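Local coordinates for thioredoxin-like protein (Bacteroides caccae ATCC 43185, PDB 4YOD) that is of unknown detailed function but has a thioredoxin fold and probably acts as a thiol-disulfide oxidoreductase, at residues A[146-151]-A[250-255]; A[184-189]-A[256-261]. All blocks are in the same frame, centred on the assembly; numbering follows the deposited sequence.

Contact 1: A[146-151]-A[250-255]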
loop_
_atom_site.group_PDB
_atom_site.type_symbol
_atom_site.label_atom_id
_atom_site.label_comp_id
_atom_site.label_asym_id
_atom_site.label_seq_id
_atom_site.Cartn_x
_atom_site.Cartn_y
_atom_site.Cartn_z
ATOM N N GLN A 146 9.556 -0.663 -4.182
ATOM C CA GLN A 146 10.055 0.353 -5.103
ATOM C C GLN A 146 9.356 0.257 -6.445
ATOM O O GLN A 146 9.263 1.252 -7.172
ATOM C CB GLN A 146 11.584 0.203 -5.327
ATOM C CG GLN A 146 12.471 0.386 -4.098
ATOM C CD GLN A 146 12.173 1.574 -3.217
ATOM O OE1 GLN A 146 11.822 2.679 -3.662
ATOM N NE2 GLN A 146 12.383 1.380 -1.939
ATOM N N LYS A 147 8.923 -0.960 -6.815
ATOM C CA LYS A 147 8.235 -1.188 -8.090
ATOM C C LYS A 147 6.844 -0.592 -8.033
ATOM O O LYS A 147 6.094 -0.903 -7.108
ATOM C CB LYS A 147 8.156 -2.692 -8.382
ATOM C CG LYS A 147 9.528 -3.372 -8.483
ATOM C CD LYS A 147 9.403 -4.756 -9.062
ATOM C CE LYS A 147 10.712 -5.515 -8.946
ATOM N NZ LYS A 147 10.566 -6.908 -9.446
ATOM N N ASN A 148 6.498 0.278 -9.009
ATOM C CA ASN A 148 5.195 0.954 -9.097
ATOM C C ASN A 148 4.916 1.757 -7.818
ATOM O O ASN A 148 3.755 1.967 -7.429
ATOM C CB ASN A 148 4.077 -0.054 -9.408
ATOM C CG ASN A 148 4.512 -1.022 -10.478
ATOM O OD1 ASN A 148 4.714 -0.659 -11.632
ATOM N ND2 ASN A 148 4.772 -2.246 -10.097
ATOM N N ARG A 149 6.010 2.234 -7.175
ATOM C CA ARG A 149 5.903 3.106 -6.015
ATOM C C ARG A 149 5.164 4.404 -6.439
ATOM O O ARG A 149 5.299 4.832 -7.589
ATOM C CB ARG A 149 7.311 3.433 -5.483
ATOM C CG ARG A 149 7.269 4.226 -4.197
ATOM C CD ARG A 149 8.627 4.313 -3.530
ATOM N NE ARG A 149 8.503 5.082 -2.291
ATOM C CZ ARG A 149 9.505 5.329 -1.462
ATOM N NH1 ARG A 149 10.713 4.838 -1.708
ATOM N NH2 ARG A 149 9.306 6.057 -0.371
ATOM N N ILE A 150 4.363 4.997 -5.538
ATOM C CA ILE A 150 3.660 6.261 -5.839
ATOM C C ILE A 150 4.712 7.313 -6.248
ATOM O O ILE A 150 5.740 7.420 -5.590
ATOM C CB ILE A 150 2.768 6.764 -4.672
ATOM C CG1 ILE A 150 1.542 5.846 -4.501
ATOM C CG2 ILE A 150 2.280 8.211 -4.939
ATOM C CD1 ILE A 150 0.496 6.303 -3.354
ATOM N N GLY A 151 4.456 8.026 -7.343
ATOM C CA GLY A 151 5.355 9.059 -7.847
ATOM C C GLY A 151 6.415 8.522 -8.791
ATOM O O GLY A 151 7.282 9.274 -9.223
ATOM N N GLN A 250 7.749 -10.882 -10.819
ATOM C CA GLN A 250 7.260 -10.008 -9.730
ATOM C C GLN A 250 7.292 -8.529 -10.162
ATOM O O GLN A 250 7.831 -7.690 -9.442
ATOM C CB GLN A 250 8.078 -10.210 -8.430
ATOM C CG GLN A 250 7.931 -11.581 -7.800
ATOM C CD GLN A 250 8.800 -11.678 -6.575
ATOM O OE1 GLN A 250 8.433 -11.221 -5.488
ATOM N NE2 GLN A 250 9.990 -12.239 -6.739
ATOM N N LEU A 251 6.771 -8.231 -11.370
ATOM C CA LEU A 251 6.692 -6.865 -11.920
ATOM C C LEU A 251 5.739 -6.030 -11.094
ATOM O O LEU A 251 5.890 -4.808 -11.003
ATOM C CB LEU A 251 6.216 -6.878 -13.393
ATOM C CG LEU A 251 7.063 -7.681 -14.408
ATOM C CD1 LEU A 251 6.516 -7.513 -15.829
ATOM C CD2 LEU A 251 8.551 -7.318 -14.321
ATOM N N TYR A 252 4.702 -6.693 -10.559
ATOM C CA TYR A 252 3.714 -6.095 -9.679
ATOM C C TYR A 252 3.589 -6.955 -8.430
ATOM O O TYR A 252 3.694 -8.185 -8.528
ATOM C CB TYR A 252 2.346 -5.943 -10.382
ATOM C CG TYR A 252 2.324 -4.806 -11.378
ATOM C CD1 TYR A 252 2.918 -4.941 -12.637
ATOM C CD2 TYR A 252 1.800 -3.563 -11.033
ATOM C CE1 TYR A 252 2.942 -3.880 -13.542
ATOM C CE2 TYR A 252 1.813 -2.495 -11.938
ATOM C CZ TYR A 252 2.412 -2.652 -13.178
ATOM O OH TYR A 252 2.461 -1.599 -14.056
ATOM N N ASP A 253 3.325 -6.316 -7.278
ATOM C CA ASP A 253 3.115 -7.013 -6.004
ATOM C C ASP A 253 1.706 -7.591 -6.038
ATOM O O ASP A 253 0.725 -6.850 -6.133
ATOM C CB ASP A 253 3.332 -6.076 -4.786
ATOM C CG ASP A 253 3.183 -6.732 -3.410
ATOM O OD1 ASP A 253 2.777 -7.931 -3.349
ATOM O OD2 ASP A 253 3.491 -6.065 -2.403
ATOM N N LEU A 254 1.613 -8.903 -6.042
ATOM C CA LEU A 254 0.309 -9.562 -6.149
ATOM C C LEU A 254 -0.215 -10.148 -4.817
ATOM O O LEU A 254 -1.081 -11.019 -4.858
ATOM C CB LEU A 254 0.408 -10.694 -7.189
ATOM C CG LEU A 254 0.879 -10.335 -8.608
ATOM C CD1 LEU A 254 1.040 -11.601 -9.457
ATOM C CD2 LEU A 254 -0.060 -9.354 -9.282
ATOM N N LYS A 255 0.282 -9.676 -3.654
ATOM C CA LYS A 255 -0.124 -10.228 -2.336
ATOM C C LYS A 255 -1.624 -9.964 -2.033
ATOM O O LYS A 255 -2.222 -10.648 -1.193
ATOM C CB LYS A 255 0.766 -9.685 -1.204
ATOM C CG LYS A 255 0.598 -8.193 -0.903
ATOM C CD LYS A 255 1.592 -7.726 0.156
ATOM C CE LYS A 255 1.358 -6.306 0.603
ATOM N NZ LYS A 255 1.592 -5.330 -0.487
HETATM O O HOH W 1 3.633 -3.370 -7.450
#

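Contact 2: A[184-189]-A[256-261]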
loop_
_atom_site.group_PDB
_atom_site.type_symbol
_atom_site.label_atom_id
_atom_site.label_comp_id
_atom_site.label_asym_id
_atom_site.label_seq_id
_atom_site.Cartn_x
_atom_site.Cartn_y
_atom_site.Cartn_z
ATOM N N PRO A 184 -10.558 -14.685 -11.510
ATOM C CA PRO A 184 -11.947 -15.099 -11.778
ATOM C C PRO A 184 -12.555 -15.853 -10.595
ATOM O O PRO A 184 -11.828 -16.468 -9.805
ATOM C CB PRO A 184 -11.829 -15.994 -13.020
ATOM C CG PRO A 184 -10.363 -16.093 -13.339
ATOM C CD PRO A 184 -9.597 -15.588 -12.171
ATOM N N GLY A 185 -13.877 -15.752 -10.458
ATOM C CA GLY A 185 -14.641 -16.408 -9.396
ATOM C C GLY A 185 -14.619 -15.700 -8.052
ATOM O O GLY A 185 -15.589 -15.794 -7.294
ATOM N N CYS A 186 -13.501 -15.006 -7.752
ATOM C CA CYS A 186 -13.190 -14.225 -6.546
ATOM C C CYS A 186 -14.332 -13.229 -6.244
ATOM O O CYS A 186 -14.640 -12.376 -7.082
ATOM C CB CYS A 186 -11.848 -13.513 -6.740
ATOM S SG CYS A 186 -11.395 -12.354 -5.419
ATOM N N HIS A 187 -14.981 -13.382 -5.068
ATOM C CA HIS A 187 -16.104 -12.542 -4.628
ATOM C C HIS A 187 -15.684 -11.077 -4.442
ATOM O O HIS A 187 -16.457 -10.182 -4.805
ATOM C CB HIS A 187 -16.747 -13.074 -3.336
ATOM C CG HIS A 187 -17.921 -12.258 -2.888
ATOM N ND1 HIS A 187 -19.154 -12.362 -3.513
ATOM C CD2 HIS A 187 -17.999 -11.315 -1.921
ATOM C CE1 HIS A 187 -19.941 -11.491 -2.900
ATOM N NE2 HIS A 187 -19.291 -10.840 -1.934
ATOM N N ALA A 188 -14.469 -10.837 -3.896
ATOM C CA ALA A 188 -13.927 -9.490 -3.702
ATOM C C ALA A 188 -13.687 -8.791 -5.061
ATOM O O ALA A 188 -13.806 -7.564 -5.136
ATOM C CB ALA A 188 -12.642 -9.539 -2.893
ATOM N N CYS A 189 -13.385 -9.578 -6.128
ATOM C CA CYS A 189 -13.187 -9.085 -7.497
ATOM C C CYS A 189 -14.539 -8.641 -8.087
ATOM O O CYS A 189 -14.590 -7.611 -8.751
ATOM C CB CYS A 189 -12.506 -10.130 -8.382
ATOM S SG CYS A 189 -10.693 -10.152 -8.261
ATOM N N ALA A 256 -2.204 -8.980 -2.723
ATOM C CA ALA A 256 -3.611 -8.601 -2.620
ATOM C C ALA A 256 -4.246 -8.566 -3.999
ATOM O O ALA A 256 -3.878 -7.733 -4.827
ATOM C CB ALA A 256 -3.745 -7.235 -1.951
ATOM N N ILE A 257 -5.180 -9.488 -4.256
ATOM C CA ILE A 257 -5.942 -9.517 -5.504
ATOM C C ILE A 257 -7.411 -9.560 -5.064
ATOM O O ILE A 257 -7.767 -10.402 -4.240
ATOM C CB ILE A 257 -5.520 -10.627 -6.510
ATOM C CG1 ILE A 257 -4.109 -10.325 -7.093
ATOM C CG2 ILE A 257 -6.553 -10.760 -7.645
ATOM C CD1 ILE A 257 -3.466 -11.478 -7.919
ATOM N N PRO A 258 -8.245 -8.577 -5.460
ATOM C CA PRO A 258 -7.984 -7.527 -6.452
ATOM C C PRO A 258 -7.106 -6.394 -5.938
ATOM O O PRO A 258 -6.976 -6.174 -4.729
ATOM C CB PRO A 258 -9.397 -7.006 -6.780
ATOM C CG PRO A 258 -10.179 -7.246 -5.513
ATOM C CD PRO A 258 -9.660 -8.567 -5.017
ATOM N N THR A 259 -6.471 -5.693 -6.875
ATOM C CA THR A 259 -5.701 -4.508 -6.532
ATOM C C THR A 259 -5.894 -3.485 -7.651
ATOM O O THR A 259 -6.040 -3.851 -8.817
ATOM C CB THR A 259 -4.249 -4.791 -6.132
ATOM O OG1 THR A 259 -3.812 -3.675 -5.384
ATOM C CG2 THR A 259 -3.316 -5.032 -7.304
ATOM N N LEU A 260 -5.961 -2.210 -7.272
ATOM C CA LEU A 260 -6.196 -1.131 -8.227
ATOM C C LEU A 260 -5.084 -0.121 -8.204
ATOM O O LEU A 260 -4.602 0.216 -7.134
ATOM C CB LEU A 260 -7.524 -0.407 -7.918
ATOM C CG LEU A 260 -8.807 -1.235 -7.955
ATOM C CD1 LEU A 260 -9.968 -0.460 -7.333
ATOM C CD2 LEU A 260 -9.146 -1.650 -9.366
ATOM N N TYR A 261 -4.693 0.348 -9.397
ATOM C CA TYR A 261 -3.715 1.421 -9.586
ATOM C C TYR A 261 -4.335 2.517 -10.415
ATOM O O TYR A 261 -5.090 2.224 -11.337
ATOM C CB TYR A 261 -2.461 0.919 -10.327
ATOM C CG TYR A 261 -1.494 0.130 -9.479
ATOM C CD1 TYR A 261 -1.721 -1.213 -9.195
ATOM C CD2 TYR A 261 -0.296 0.693 -9.051
ATOM C CE1 TYR A 261 -0.801 -1.967 -8.462
ATOM C CE2 TYR A 261 0.622 -0.047 -8.297
ATOM C CZ TYR A 261 0.369 -1.380 -8.023
ATOM O OH TYR A 261 1.234 -2.101 -7.245
#

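Contact 1: A[146-151]-A[250-255]
Lys147 and Asn148 both turn CG beside the backbone N, opposite the carbonyl carbon (chi1 -60° and -43°), and from there reach two successive carbonyls, those of Gln250 and Leu251. The lysine chain runs out extended beyond CG, so that NZ arrives at Gln250 O at 2.8 Å, from above the carbonyl plane, while CD passes 3.4 Å from the same Gln250 O. Gln250 is the residue at which the chain leaves helix 245-249, and a positive charge held near this end would probably be favoured by the helix dipole.

Asn148 occupies the third position of a type II turn from Gln146 to Arg149, and its backbone has the left-handed conformation common there. Its ND2 donates to Leu251 O at 2.9 Å, nearly within the planes of both amide groups. The second partner of ND2 is a water at 3.1 Å, which also accepts from the backbone N of Asp253, while OD1 accepts from the backbone N of Ile155. Both ends of this buried amide are thus satisfied, and their bonds fix its rotation. The group lies flat over one face of the Tyr252 ring, its plane tilted by only 11°; ND2 sits 3.4 Å from CD2 of Tyr252, toward the rim, and OD1 of Asn148 lies 3.4 Å from CZ of Tyr252. The hydroxyl of Tyr252 donates to Ile155 O, so the stacked amide and phenol grip the same residue by its N-H and its carbonyl.

In the fold, the turn that follows helix 132-146 is joined here to the loop between helix 245-249 and strand 259-263. Lys272 of strand 269-272 binds Lys147 O, and Tyr252 packs on Ile246 of helix 245-249 and on Leu179 and Ile181 of strand 176-181.

Contact 2: A[184-189]-A[256-261]
The pyrrolidine ring of Pro258 has the thiol of Cys189 over one face, with SG 3.7 Å from CB and 3.8 Å from CD of the proline. Cys186 approaches from the same side of the ring but farther out, its SG 4.2 Å from Pro258 CD. Ala188 meets the rim instead: its CB lies 3.8 Å from Pro258 CD, and its carbonyl O lies 3.7 Å from Pro258 CG. Cys186, Ala188 and Cys189 thus cover one face of the ring and its CD-CG edge, mostly through apolar contacts.

The Ile257-Pro258 peptide is cis, and this bend presents the ring to the start of helix 187-197, where Cys186 is the N-cap residue. Swinging SG opposite the backbone N (chi1 174°) brings the Cys186 thiol over to the proline side. The two sulfurs, Cys186 SG and Cys189 SG, stand 3.7 Å apart as free thiols, without a disulfide. CG2 of Ile257 adds a looser contact to Cys189 SG.

A glycine in place of Pro258 takes the ring away, which would probably open a gap beside the Cys189 thiol and the Ala188 methyl and leave the peptide after Ile257 with little to hold it cis.

A CxxC pair at a helix start facing a cis-proline just before a strand is the hallmark of the thioredoxin active site, consistent with Cys186 and Cys189 forming the redox pair here.

How the contacts relate
The second segments of both contacts follow one another in the chain, so the run from helix 245-249 into strand 259-263 serves first contact 1 and then contact 2. Contact 1 is partly buried and lies nearer the centre of the chain, linking the DUF5106 region to the thioredoxin-like part. Contact 2 is a surface contact held wholly within that second part. Their chemistry follows: directed polar bonds and a stacked amide at the junction, apolar packing of sulfur and ring at the probable redox site. Tyr261 ties them together, its CE2 lying 3.6 Å from CB of Asn148 and its ring meeting that of Tyr252 edge-to-face.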